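Local structure of glycoside hydrolase family 31 (Trueperella pyogenes, 5I0F) at residues P437-E442 and N490-N495; S412-K417 and R478-R483; E320-S325 and D620-Y625; A581-P586 and T626-A631; V48-H53 and H99-D104. The protein degrades cycloalternan, a cyclic oligosaccharide of glucose, probably by hydrolysis, through a covalent sugar-enzyme intermediate. All coordinates share one frame; numbering follows the deposited sequence.

Interaction 1: residues P437-E442 and N490-N495; sequences PDLSTE and NLYPVN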
# COMPACT_ATOMS: atom_id res chain seq x y z
N PRO A 437 13.89 11.19 0.23
CA PRO A 437 13.64 12.60 0.48
C PRO A 437 12.67 12.79 1.64
O PRO A 437 11.76 11.95 1.87
CB PRO A 437 13.00 13.10 -0.83
CG PRO A 437 12.39 11.88 -1.45
CD PRO A 437 13.27 10.73 -1.02
N ASP A 438 12.89 13.88 2.37
CA ASP A 438 12.05 14.23 3.50
C ASP A 438 10.92 15.09 2.97
O ASP A 438 11.13 16.24 2.61
CB ASP A 438 12.86 14.98 4.58
CG ASP A 438 12.11 15.12 5.88
OD1 ASP A 438 10.87 15.18 5.82
OD2 ASP A 438 12.73 15.17 6.97
N LEU A 439 9.73 14.50 2.91
CA LEU A 439 8.57 15.16 2.37
C LEU A 439 7.63 15.59 3.49
O LEU A 439 6.44 15.86 3.24
CB LEU A 439 7.88 14.21 1.36
CG LEU A 439 8.78 13.67 0.23
CD1 LEU A 439 8.02 12.67 -0.64
CD2 LEU A 439 9.33 14.79 -0.64
N SER A 440 8.15 15.68 4.72
CA SER A 440 7.35 15.99 5.90
C SER A 440 7.05 17.48 6.10
O SER A 440 6.19 17.82 6.90
CB SER A 440 7.98 15.38 7.17
OG SER A 440 9.14 16.08 7.63
N THR A 441 7.76 18.37 5.39
CA THR A 441 7.52 19.81 5.45
C THR A 441 7.33 20.39 4.05
O THR A 441 7.74 19.77 3.07
CB THR A 441 8.70 20.57 6.10
OG1 THR A 441 9.87 20.48 5.27
CG2 THR A 441 9.00 20.03 7.48
N GLU A 442 6.73 21.57 3.98
CA GLU A 442 6.52 22.23 2.69
C GLU A 442 7.83 22.43 1.93
O GLU A 442 7.89 22.17 0.73
CB GLU A 442 5.75 23.55 2.85
CG GLU A 442 5.24 24.14 1.54
CD GLU A 442 4.19 23.29 0.84
OE1 GLU A 442 3.30 22.72 1.53
OE2 GLU A 442 4.25 23.18 -0.42
N ASN A 490 4.76 5.64 8.75
CA ASN A 490 3.41 5.37 8.21
C ASN A 490 2.81 6.59 7.50
O ASN A 490 2.01 6.46 6.57
CB ASN A 490 2.44 4.93 9.30
CG ASN A 490 2.67 3.50 9.78
OD1 ASN A 490 3.09 2.62 9.03
ND2 ASN A 490 2.36 3.27 11.06
N LEU A 491 3.15 7.77 8.00
CA LEU A 491 2.71 9.01 7.40
C LEU A 491 3.34 9.29 6.04
O LEU A 491 2.75 9.99 5.21
CB LEU A 491 3.01 10.18 8.36
CG LEU A 491 2.51 11.57 7.97
CD1 LEU A 491 1.01 11.61 7.74
CD2 LEU A 491 2.90 12.58 9.04
N TYR A 492 4.53 8.74 5.79
CA TYR A 492 5.31 9.05 4.58
C TYR A 492 4.48 9.06 3.28
O TYR A 492 4.57 10.01 2.50
CB TYR A 492 6.50 8.09 4.43
CG TYR A 492 7.48 8.62 3.42
CD1 TYR A 492 7.30 8.41 2.07
CD2 TYR A 492 8.56 9.40 3.83
CE1 TYR A 492 8.17 8.96 1.13
CE2 TYR A 492 9.44 9.94 2.90
CZ TYR A 492 9.25 9.72 1.55
OH TYR A 492 10.15 10.26 0.65
N PRO A 493 3.73 7.97 3.01
CA PRO A 493 3.02 7.96 1.73
C PRO A 493 1.95 9.04 1.57
O PRO A 493 1.68 9.46 0.42
CB PRO A 493 2.43 6.54 1.67
CG PRO A 493 2.38 6.07 3.06
CD PRO A 493 3.62 6.67 3.69
N VAL A 494 1.40 9.52 2.68
CA VAL A 494 0.46 10.64 2.65
C VAL A 494 1.17 11.91 2.17
O VAL A 494 0.70 12.60 1.28
CB VAL A 494 -0.21 10.86 4.01
CG1 VAL A 494 -1.28 11.94 3.94
CG2 VAL A 494 -0.84 9.55 4.51
N ASN A 495 2.32 12.20 2.79
CA ASN A 495 3.13 13.36 2.41
C ASN A 495 3.65 13.28 0.96
O ASN A 495 3.72 14.30 0.25
CB ASN A 495 4.29 13.49 3.41
CG ASN A 495 3.86 14.12 4.73
OD1 ASN A 495 2.98 14.96 4.75
ND2 ASN A 495 4.50 13.73 5.82
O HOH W 1 4.44 15.77 8.09
O HOH W 2 2.93 17.67 5.86
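Within the TIM-barrel domain, the loop leading into helix 442-450 docks on helix 485-506, chiefly through Y492 and N495. The Y492 hydroxyl donates to P437 O (OH to O 2.6 Å), and this oxygen lies near the ring plane, at its edge. Tyrosine suits the place: with CG anti to its own backbone N (chi1 -165°), the ring reaches across to the loop, and its buried hydroxyl finds a carbonyl. Leucine suits the buried spot beside the phenol: L439 CD1 lies obliquely against it, 3.9 Å from Y492 CZ. About one turn further along the helix, N495 CB comes within 3.2 Å of L439 O, a carbonyl that also accepts from R445. The N495 amide is joined to S440 O by water: one accepts from ND2 (3.1 Å), another lies 2.9 Å from OD1 and only weakly reaches S440 O. D438 OD1 accepts from S440 OG and also from S440 N, which makes an Asx turn, followed at T441 by the N-cap of helix 442-450.

Interaction 2: residues S412-K417 and R478-R483; sequences SGHVVK and RYEDGR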
# COMPACT_ATOMS: atom_id res chain seq x y z
N SER A 412 20.83 19.82 0.68
CA SER A 412 19.65 20.60 1.03
C SER A 412 19.13 20.36 2.46
O SER A 412 18.35 21.17 2.98
CB SER A 412 18.50 20.32 0.05
OG SER A 412 17.90 19.05 0.32
N GLY A 413 19.51 19.24 3.08
CA GLY A 413 18.95 18.86 4.36
C GLY A 413 17.64 18.08 4.27
O GLY A 413 17.27 17.42 5.23
N HIS A 414 16.97 18.09 3.11
CA HIS A 414 15.66 17.51 2.97
C HIS A 414 15.73 16.00 2.69
O HIS A 414 15.13 15.52 1.71
CB HIS A 414 14.86 18.24 1.87
CG HIS A 414 14.73 19.71 2.10
ND1 HIS A 414 14.26 20.25 3.28
CD2 HIS A 414 14.98 20.77 1.28
CE1 HIS A 414 14.25 21.57 3.19
NE2 HIS A 414 14.66 21.91 1.98
N VAL A 415 16.40 15.26 3.58
CA VAL A 415 16.48 13.79 3.49
C VAL A 415 16.07 13.19 4.81
O VAL A 415 16.40 13.74 5.87
CB VAL A 415 17.91 13.25 3.17
CG1 VAL A 415 18.24 13.44 1.72
CG2 VAL A 415 18.99 13.89 4.07
N VAL A 416 15.35 12.07 4.79
CA VAL A 416 15.11 11.31 6.03
C VAL A 416 16.48 10.93 6.66
O VAL A 416 17.39 10.51 5.94
CB VAL A 416 14.23 10.07 5.81
CG1 VAL A 416 13.96 9.34 7.13
CG2 VAL A 416 12.91 10.48 5.17
N LYS A 417 16.61 11.11 7.97
CA LYS A 417 17.89 10.86 8.65
C LYS A 417 17.87 9.70 9.63
O LYS A 417 16.85 9.41 10.22
CB LYS A 417 18.33 12.15 9.35
CG LYS A 417 18.77 13.17 8.32
CD LYS A 417 19.01 14.55 8.88
CE LYS A 417 19.14 15.52 7.72
NZ LYS A 417 19.93 16.69 8.14
N ARG A 478 14.64 10.38 11.83
CA ARG A 478 14.34 11.77 12.12
C ARG A 478 13.80 12.47 10.88
O ARG A 478 14.40 12.41 9.79
CB ARG A 478 15.60 12.51 12.58
CG ARG A 478 16.30 11.88 13.78
CD ARG A 478 17.50 12.73 14.19
NE ARG A 478 18.14 12.25 15.42
CZ ARG A 478 17.67 12.44 16.66
NH1 ARG A 478 18.33 11.95 17.71
NH2 ARG A 478 16.54 13.11 16.87
N TYR A 479 12.71 13.19 11.07
CA TYR A 479 12.07 13.97 10.03
C TYR A 479 12.13 15.45 10.41
O TYR A 479 12.12 15.82 11.59
CB TYR A 479 10.62 13.54 9.86
CG TYR A 479 10.43 12.17 9.24
CD1 TYR A 479 10.48 11.00 10.00
CD2 TYR A 479 10.16 12.04 7.88
CE1 TYR A 479 10.30 9.74 9.42
CE2 TYR A 479 9.95 10.79 7.30
CZ TYR A 479 10.01 9.64 8.07
OH TYR A 479 9.82 8.43 7.42
N GLU A 480 12.15 16.31 9.39
CA GLU A 480 12.20 17.75 9.60
C GLU A 480 10.95 18.32 10.23
O GLU A 480 11.00 19.40 10.78
CB GLU A 480 12.47 18.48 8.29
CG GLU A 480 13.90 18.32 7.82
CD GLU A 480 14.19 19.10 6.56
OE1 GLU A 480 13.56 18.82 5.51
OE2 GLU A 480 15.07 19.98 6.59
N ASP A 481 9.83 17.61 10.16
CA ASP A 481 8.61 18.04 10.88
C ASP A 481 8.67 17.79 12.40
O ASP A 481 7.73 18.12 13.09
CB ASP A 481 7.33 17.39 10.27
CG ASP A 481 7.22 15.88 10.55
OD1 ASP A 481 8.19 15.27 11.04
OD2 ASP A 481 6.13 15.28 10.24
N GLY A 482 9.76 17.19 12.89
CA GLY A 482 9.92 16.92 14.33
C GLY A 482 9.56 15.49 14.72
O GLY A 482 9.91 15.07 15.80
N ARG A 483 8.86 14.75 13.86
CA ARG A 483 8.48 13.38 14.17
C ARG A 483 9.68 12.44 14.07
O ARG A 483 10.63 12.71 13.31
CB ARG A 483 7.36 12.88 13.24
CG ARG A 483 6.06 13.67 13.40
CD ARG A 483 4.90 13.18 12.53
NE ARG A 483 3.68 13.84 12.96
CZ ARG A 483 3.29 15.09 12.65
NH1 ARG A 483 3.96 15.86 11.79
NH2 ARG A 483 2.17 15.56 13.19
O HOH W 3 16.75 21.53 5.27
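E480 OE1 meets the H414 imidazole at its edge, in the ring plane, while S412 O stands 3.8 Å above one face, over the ring centre. The other aromatic ring, that of Y479, has V416 CG1 over one face, offset toward the rim, and R483 O at its edge. The two loops are joined by a single antiparallel beta bridge, the hydrogen-bonded pair K417-R478, beside a type I turn running from Y479 to G482. Its bonds are K417 N to R478 O (3.1 Å) and R478 N to K417 O (2.9 Å), the first lying in the carbonyl plane.

Histidine offers an in-plane N-H and glutamate a chain long enough to meet it. The E480 chain runs extended beyond CG (chi2 -177°) and presents the syn lone pair of OE1 to H414 ND1, at 2.7 Å and almost straight (178°). The carboxylate is turned 57° from the ring plane, and its negative charge would probably favour a protonated imidazole. V416 packs on the tyrosine, with CG2 3.7 Å from Y479 CE2, and the phenol beyond is held by N489 through its hydroxyl. G413, where the chain leaves helix 400-412, has the positive phi that glycine takes readily, and its O lies 3.6 Å from E480 OE2. A water closes the group, donating to S412 O and, at 2.6 Å, to E480 OE2.

Interaction 3: residues E320-S325 and D620-Y625; sequences EGIPVS and DLARHY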
# COMPACT_ATOMS: atom_id res chain seq x y z
N GLU A 320 -8.22 -0.40 -33.41
CA GLU A 320 -9.13 -1.43 -32.92
C GLU A 320 -10.48 -0.88 -32.40
O GLU A 320 -11.35 -1.66 -32.06
CB GLU A 320 -8.44 -2.30 -31.85
CG GLU A 320 -7.24 -3.11 -32.35
CD GLU A 320 -7.59 -4.26 -33.28
OE1 GLU A 320 -8.78 -4.57 -33.50
OE2 GLU A 320 -6.64 -4.90 -33.79
N GLY A 321 -10.65 0.43 -32.31
CA GLY A 321 -11.86 1.01 -31.70
C GLY A 321 -12.04 0.71 -30.22
O GLY A 321 -13.16 0.50 -29.77
N ILE A 322 -10.93 0.68 -29.47
CA ILE A 322 -10.93 0.47 -28.02
C ILE A 322 -10.31 1.74 -27.45
O ILE A 322 -9.10 1.83 -27.34
CB ILE A 322 -10.14 -0.83 -27.63
CG1 ILE A 322 -10.84 -2.04 -28.26
CG2 ILE A 322 -10.07 -1.01 -26.12
CD1 ILE A 322 -9.99 -3.29 -28.36
N PRO A 323 -11.15 2.76 -27.17
CA PRO A 323 -10.58 4.04 -26.78
C PRO A 323 -9.92 4.00 -25.41
O PRO A 323 -10.34 3.23 -24.51
CB PRO A 323 -11.79 4.99 -26.77
CG PRO A 323 -12.99 4.09 -26.67
CD PRO A 323 -12.62 2.82 -27.36
N VAL A 324 -8.88 4.80 -25.27
CA VAL A 324 -8.20 4.98 -24.00
C VAL A 324 -8.26 6.45 -23.64
O VAL A 324 -8.23 7.31 -24.55
CB VAL A 324 -6.75 4.46 -24.02
CG1 VAL A 324 -6.74 2.95 -24.02
CG2 VAL A 324 -5.97 4.94 -25.24
N SER A 325 -8.40 6.74 -22.35
CA SER A 325 -8.33 8.12 -21.86
C SER A 325 -7.00 8.52 -21.22
O SER A 325 -6.71 9.70 -21.11
CB SER A 325 -9.53 8.43 -20.93
OG SER A 325 -9.38 7.78 -19.68
N ASP A 620 -12.78 -8.36 -29.56
CA ASP A 620 -14.21 -7.98 -29.64
C ASP A 620 -14.80 -7.77 -28.24
O ASP A 620 -15.57 -6.84 -28.03
CB ASP A 620 -15.05 -9.04 -30.37
CG ASP A 620 -14.99 -8.91 -31.90
OD1 ASP A 620 -14.39 -7.97 -32.49
OD2 ASP A 620 -15.59 -9.79 -32.56
N LEU A 621 -14.42 -8.62 -27.28
CA LEU A 621 -14.88 -8.44 -25.89
C LEU A 621 -14.41 -7.12 -25.29
O LEU A 621 -15.18 -6.45 -24.61
CB LEU A 621 -14.43 -9.60 -25.00
CG LEU A 621 -15.47 -10.09 -24.01
CD1 LEU A 621 -16.69 -10.70 -24.76
CD2 LEU A 621 -14.88 -11.11 -23.04
N ALA A 622 -13.15 -6.76 -25.51
CA ALA A 622 -12.63 -5.49 -25.03
C ALA A 622 -13.33 -4.30 -25.69
O ALA A 622 -13.62 -3.30 -25.01
CB ALA A 622 -11.14 -5.41 -25.23
N ARG A 623 -13.63 -4.41 -26.99
CA ARG A 623 -14.44 -3.40 -27.69
C ARG A 623 -15.79 -3.23 -27.00
O ARG A 623 -16.18 -2.10 -26.68
CB ARG A 623 -14.66 -3.77 -29.18
CG ARG A 623 -13.61 -3.24 -30.15
CD ARG A 623 -14.01 -3.44 -31.63
NE ARG A 623 -13.68 -4.79 -32.11
CZ ARG A 623 -12.48 -5.20 -32.54
NH1 ARG A 623 -12.31 -6.46 -32.95
NH2 ARG A 623 -11.44 -4.38 -32.58
N HIS A 624 -16.48 -4.35 -26.77
CA HIS A 624 -17.79 -4.38 -26.11
C HIS A 624 -17.76 -3.71 -24.73
O HIS A 624 -18.54 -2.80 -24.45
CB HIS A 624 -18.28 -5.85 -26.02
CG HIS A 624 -19.42 -6.08 -25.08
ND1 HIS A 624 -20.68 -5.57 -25.29
CD2 HIS A 624 -19.49 -6.81 -23.95
CE1 HIS A 624 -21.48 -5.95 -24.31
NE2 HIS A 624 -20.79 -6.71 -23.48
N TYR A 625 -16.87 -4.17 -23.86
CA TYR A 625 -16.80 -3.59 -22.51
C TYR A 625 -16.28 -2.14 -22.49
O TYR A 625 -16.70 -1.36 -21.62
CB TYR A 625 -16.03 -4.50 -21.56
CG TYR A 625 -16.86 -5.71 -21.15
CD1 TYR A 625 -18.05 -5.56 -20.40
CD2 TYR A 625 -16.47 -6.99 -21.51
CE1 TYR A 625 -18.81 -6.66 -20.01
CE2 TYR A 625 -17.23 -8.10 -21.13
CZ TYR A 625 -18.41 -7.93 -20.41
OH TYR A 625 -19.14 -9.05 -20.04
O HOH W 4 -9.44 -7.20 -34.57
O HOH W 5 -14.87 0.24 -27.53
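R623 NH2 is held between two oxygens of E320: the backbone O at 2.8 Å and, through a salt bridge of the same length, OE1. Both acceptors lie close to the guanidinium plane, and E320 O is met on a lone pair in its carbonyl plane. OE1 uses its anti lone pair, and carboxylate and guanidinium are nearly coplanar, 26° apart. A bend at chi3 (-83°) turns the arginine back toward its own helix as well, where NH1 binds D620 OD1 at 2.6 Å. Flanked by two acids, R623 would be expected to stay charged. The apolar half is packed closely: I322 CG1 lies 3.6 Å from R623 CG, the two side chains crossing at about a right angle, and I322 CD1 reaches A622 CB at 4.0 Å.

The wetter margins are looser. One water donates to E320 OE1 and accepts only weakly from R623 NH1; another joins G321 O to R623 O. G321, in a Schellman motif, ends helix 307-320 with the positive phi that glycine takes readily. W607 of helix 606-613 packs on E320 and I322, and the turn between helix 307-320 and strand 326-329 rests on helix 617-646, which follows the last barrel strand.

Interaction 4: residues A581-P586 and T626-A631; sequences AATFMP and TRVREA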
# COMPACT_ATOMS: atom_id res chain seq x y z
N ALA A 581 -15.44 -7.04 -15.00
CA ALA A 581 -15.54 -6.51 -13.65
C ALA A 581 -14.96 -5.12 -13.54
O ALA A 581 -15.58 -4.24 -12.91
CB ALA A 581 -14.86 -7.43 -12.65
N ALA A 582 -13.77 -4.94 -14.13
CA ALA A 582 -13.06 -3.66 -14.09
C ALA A 582 -13.88 -2.54 -14.71
O ALA A 582 -13.74 -1.38 -14.31
CB ALA A 582 -11.69 -3.78 -14.77
N THR A 583 -14.73 -2.88 -15.68
CA THR A 583 -15.64 -1.94 -16.33
C THR A 583 -16.60 -1.26 -15.33
O THR A 583 -17.04 -0.12 -15.55
CB THR A 583 -16.41 -2.66 -17.47
OG1 THR A 583 -15.47 -3.13 -18.42
CG2 THR A 583 -17.40 -1.76 -18.19
N PHE A 584 -16.93 -1.96 -14.24
CA PHE A 584 -17.83 -1.45 -13.21
C PHE A 584 -17.11 -1.17 -11.88
O PHE A 584 -17.67 -1.43 -10.81
CB PHE A 584 -18.98 -2.45 -12.99
CG PHE A 584 -19.87 -2.59 -14.19
CD1 PHE A 584 -19.56 -3.48 -15.21
CD2 PHE A 584 -20.97 -1.76 -14.33
CE1 PHE A 584 -20.37 -3.56 -16.33
CE2 PHE A 584 -21.79 -1.85 -15.46
CZ PHE A 584 -21.48 -2.75 -16.46
N MET A 585 -15.89 -0.63 -11.97
CA MET A 585 -15.12 -0.15 -10.83
C MET A 585 -14.65 1.27 -11.06
O MET A 585 -14.71 1.76 -12.19
CB MET A 585 -13.94 -1.10 -10.56
CG MET A 585 -14.39 -2.47 -10.08
SD MET A 585 -13.08 -3.72 -9.96
CE MET A 585 -14.03 -5.19 -9.66
N PRO A 586 -14.18 1.96 -9.99
CA PRO A 586 -13.91 3.41 -10.15
C PRO A 586 -12.84 3.76 -11.20
O PRO A 586 -13.12 4.56 -12.08
CB PRO A 586 -13.50 3.85 -8.74
CG PRO A 586 -14.14 2.83 -7.83
CD PRO A 586 -14.06 1.54 -8.58
N THR A 626 -15.42 -1.76 -23.44
CA THR A 626 -14.98 -0.36 -23.50
C THR A 626 -16.12 0.54 -23.99
O THR A 626 -16.25 1.66 -23.50
CB THR A 626 -13.62 -0.16 -24.21
OG1 THR A 626 -12.63 -0.99 -23.58
CG2 THR A 626 -13.13 1.26 -24.05
N ARG A 627 -16.99 0.05 -24.88
CA ARG A 627 -18.23 0.77 -25.21
C ARG A 627 -19.11 0.93 -23.97
O ARG A 627 -19.66 2.01 -23.75
CB ARG A 627 -19.06 0.06 -26.32
CG ARG A 627 -18.61 0.33 -27.75
CD ARG A 627 -19.57 -0.25 -28.80
NE ARG A 627 -19.71 -1.73 -28.71
CZ ARG A 627 -19.06 -2.64 -29.47
NH1 ARG A 627 -18.21 -2.29 -30.44
NH2 ARG A 627 -19.28 -3.94 -29.26
N VAL A 628 -19.24 -0.12 -23.15
CA VAL A 628 -19.99 -0.05 -21.92
C VAL A 628 -19.36 1.00 -20.97
O VAL A 628 -20.07 1.87 -20.39
CB VAL A 628 -20.11 -1.44 -21.24
CG1 VAL A 628 -20.72 -1.32 -19.85
CG2 VAL A 628 -20.95 -2.39 -22.11
N ARG A 629 -18.03 0.95 -20.86
CA ARG A 629 -17.32 1.90 -20.01
C ARG A 629 -17.59 3.35 -20.45
O ARG A 629 -17.88 4.22 -19.60
CB ARG A 629 -15.84 1.61 -20.00
CG ARG A 629 -15.02 2.50 -19.07
CD ARG A 629 -15.43 2.29 -17.63
NE ARG A 629 -14.59 3.04 -16.68
CZ ARG A 629 -14.64 2.92 -15.36
NH1 ARG A 629 -15.43 2.04 -14.77
NH2 ARG A 629 -13.84 3.66 -14.60
N GLU A 630 -17.56 3.59 -21.77
CA GLU A 630 -17.83 4.93 -22.29
C GLU A 630 -19.25 5.37 -21.94
O GLU A 630 -19.44 6.49 -21.48
CB GLU A 630 -17.57 5.01 -23.80
CG GLU A 630 -16.10 4.85 -24.18
CD GLU A 630 -15.24 6.01 -23.69
OE1 GLU A 630 -15.31 7.08 -24.32
OE2 GLU A 630 -14.50 5.85 -22.68
N ALA A 631 -20.23 4.48 -22.14
CA ALA A 631 -21.62 4.75 -21.78
C ALA A 631 -21.84 5.01 -20.28
O ALA A 631 -22.77 5.73 -19.90
CB ALA A 631 -22.53 3.60 -22.23
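M585 O is gripped by both terminal nitrogens of R629, strongly by NH1 at 2.7 Å and weakly by NH2 at 3.2 Å. The same NH1 also donates to T583 O (2.8 Å), and NH2 to P586 O (2.8 Å). All three carbonyls lie near the guanidinium plane, yet they are met differently: M585 O in its own carbonyl plane, T583 O and P586 O from well above theirs. With NE bound to F295 O, the flat group is pinned along several sides, which fixes its rotation. Arginine fits because its chain is long and its donors fan out in one plane; a bend at chi2 (64°) steers that plane to where helix 572-583 ends and the chain turns toward strand 587-590.

Beside this polar cluster runs an apolar seam. T583 CG2, whose place anti to the backbone N aims it at V628, touches V628 CG1 at 3.7 Å, while F584 CZ meets the same methyl at 3.8 Å. The threonine hydroxyl turns instead to F579 O within its own helix. A buried guanidinium answered here by backbone carbonyls, with no carboxylate across the contact, probably keeps its positive charge and fastens the turn before the last barrel strand to helix 617-646.

Interaction 5: residues V48-H53 and H99-D104; sequences VLWPEH and HLPDQD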
# COMPACT_ATOMS: atom_id res chain seq x y z
N VAL A 48 25.97 -10.37 30.76
CA VAL A 48 24.83 -9.60 31.27
C VAL A 48 25.11 -9.24 32.73
O VAL A 48 25.27 -10.12 33.57
CB VAL A 48 23.50 -10.39 31.16
CG1 VAL A 48 22.32 -9.50 31.56
CG2 VAL A 48 23.28 -10.94 29.76
N LEU A 49 25.18 -7.94 33.01
CA LEU A 49 25.49 -7.43 34.35
C LEU A 49 24.20 -6.97 35.07
O LEU A 49 23.69 -5.87 34.83
CB LEU A 49 26.52 -6.30 34.27
CG LEU A 49 27.72 -6.47 33.30
CD1 LEU A 49 28.59 -5.21 33.24
CD2 LEU A 49 28.58 -7.68 33.65
N TRP A 50 23.67 -7.84 35.93
CA TRP A 50 22.51 -7.52 36.80
C TRP A 50 23.00 -6.74 38.04
O TRP A 50 24.20 -6.76 38.35
CB TRP A 50 21.80 -8.81 37.24
CG TRP A 50 21.56 -9.85 36.16
CD1 TRP A 50 22.34 -10.95 35.88
CD2 TRP A 50 20.46 -9.90 35.26
NE1 TRP A 50 21.79 -11.67 34.84
CE2 TRP A 50 20.63 -11.05 34.45
CE3 TRP A 50 19.35 -9.09 35.06
CZ2 TRP A 50 19.73 -11.40 33.45
CZ3 TRP A 50 18.46 -9.42 34.08
CH2 TRP A 50 18.66 -10.57 33.28
N PRO A 51 22.09 -6.07 38.77
CA PRO A 51 22.53 -5.24 39.91
C PRO A 51 23.47 -5.97 40.87
O PRO A 51 24.52 -5.43 41.22
CB PRO A 51 21.21 -4.87 40.61
CG PRO A 51 20.19 -4.94 39.53
CD PRO A 51 20.61 -6.12 38.70
N GLU A 52 23.10 -7.19 41.27
CA GLU A 52 23.86 -7.98 42.25
C GLU A 52 24.64 -9.15 41.64
O GLU A 52 25.65 -9.57 42.20
CB GLU A 52 22.91 -8.48 43.35
CG GLU A 52 23.57 -8.81 44.69
CD GLU A 52 23.86 -7.59 45.55
OE1 GLU A 52 24.21 -7.79 46.73
OE2 GLU A 52 23.75 -6.45 45.06
N HIS A 53 24.16 -9.68 40.51
CA HIS A 53 24.77 -10.84 39.83
C HIS A 53 25.28 -10.47 38.43
O HIS A 53 24.84 -9.50 37.81
CB HIS A 53 23.76 -11.97 39.72
N HIS A 99 13.36 -16.88 31.12
CA HIS A 99 12.44 -16.16 32.01
C HIS A 99 13.13 -14.91 32.53
O HIS A 99 13.86 -14.96 33.52
CB HIS A 99 12.00 -17.04 33.19
CG HIS A 99 11.02 -18.11 32.80
ND1 HIS A 99 9.76 -17.82 32.30
CD2 HIS A 99 11.10 -19.46 32.83
CE1 HIS A 99 9.12 -18.95 32.05
NE2 HIS A 99 9.91 -19.96 32.36
N LEU A 100 12.90 -13.80 31.85
CA LEU A 100 13.71 -12.60 32.05
C LEU A 100 13.45 -11.99 33.42
O LEU A 100 12.31 -11.64 33.73
CB LEU A 100 13.40 -11.57 30.97
CG LEU A 100 14.28 -10.32 30.95
CD1 LEU A 100 15.71 -10.66 30.55
CD2 LEU A 100 13.66 -9.30 30.00
N PRO A 101 14.50 -11.86 34.26
CA PRO A 101 14.27 -11.21 35.56
C PRO A 101 13.76 -9.77 35.41
O PRO A 101 14.15 -9.08 34.46
CB PRO A 101 15.66 -11.22 36.20
CG PRO A 101 16.37 -12.37 35.57
CD PRO A 101 15.83 -12.47 34.17
N ASP A 102 12.92 -9.33 36.34
CA ASP A 102 12.44 -7.94 36.36
C ASP A 102 13.45 -7.04 37.08
O ASP A 102 13.14 -6.43 38.10
CB ASP A 102 11.04 -7.85 37.01
CG ASP A 102 10.33 -6.53 36.71
OD1 ASP A 102 10.90 -5.64 36.05
OD2 ASP A 102 9.17 -6.36 37.13
N GLN A 103 14.67 -6.98 36.55
CA GLN A 103 15.74 -6.15 37.10
C GLN A 103 16.44 -5.49 35.91
O GLN A 103 16.64 -6.15 34.88
CB GLN A 103 16.75 -6.99 37.89
CG GLN A 103 16.16 -7.85 39.00
CD GLN A 103 17.19 -8.75 39.67
OE1 GLN A 103 18.39 -8.66 39.40
NE2 GLN A 103 16.73 -9.62 40.57
N ASP A 104 16.79 -4.22 36.04
CA ASP A 104 17.54 -3.55 34.99
C ASP A 104 18.99 -4.05 34.96
O ASP A 104 19.54 -4.47 35.98
CB ASP A 104 17.51 -2.03 35.16
CG ASP A 104 16.13 -1.45 34.97
OD1 ASP A 104 15.23 -2.18 34.48
OD2 ASP A 104 15.94 -0.27 35.32
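W50 and P101 meet in a CH-pi interaction between two connections at the ends of strands of the antiparallel sheet of the N-terminal domain. W50 follows strand 41-49, in the hairpin turn before strand 54-62; the loop 99-104 joins strand 91-97 to strand 105-113. P101 CG lies 4.0 Å from the centroid of the six-membered ring, 25° off its normal. The opposite face of the indole carries V48 CG1, offset toward the rim, so the broad ring is sandwiched between valine and proline. The compact, puckered proline ring suits this role, since its CG and CD can both bear on the flat indole.

Apolar contacts extend the patch at the far end of the indole. W50 CH2 touches P101 CD at 3.5 Å and, at the ring edge, L100 CD1 at 4.0 Å. With CG beside the backbone N (chi1 -45°), the W50 indole is carried to P101 and L100 of loop 99-104.

Contacts between polar oxygens and carbon make up the rest. P51 CD is met by Q103 OE1 (3.4 Å), carried there by an extended glutamine chain, and by D104 O at the same distance. The D104 carboxylate is itself held elsewhere, by S157. Q103 O lies in the indole plane at its edge, 3.8 Å from W50 CZ3, buried without a hydrogen-bonding partner.

Overall arrangement
Interactions 1 to 4 belong to the TIM-barrel domain, interaction 5 to the N-terminal domain, its centre about 71 Å from that of interaction 3. Interactions 1 and 2 touch: D438 bonds to both H414 and E480, so the loops before helices 442-450 and 485-506 form one cluster. Interactions 3 and 4 share helix 617-646, their centres about 10 Å apart, on the other side of the chain's centre from interaction 2. The buried contacts, 1 and 4, satisfy tyrosine or arginine donors with backbone carbonyls. The partly buried 2 and 3 pair charged or ionisable side chains, whereas surface interaction 5 relies on tryptophan and proline packing. Bridging waters take part in 1, 2 and 3.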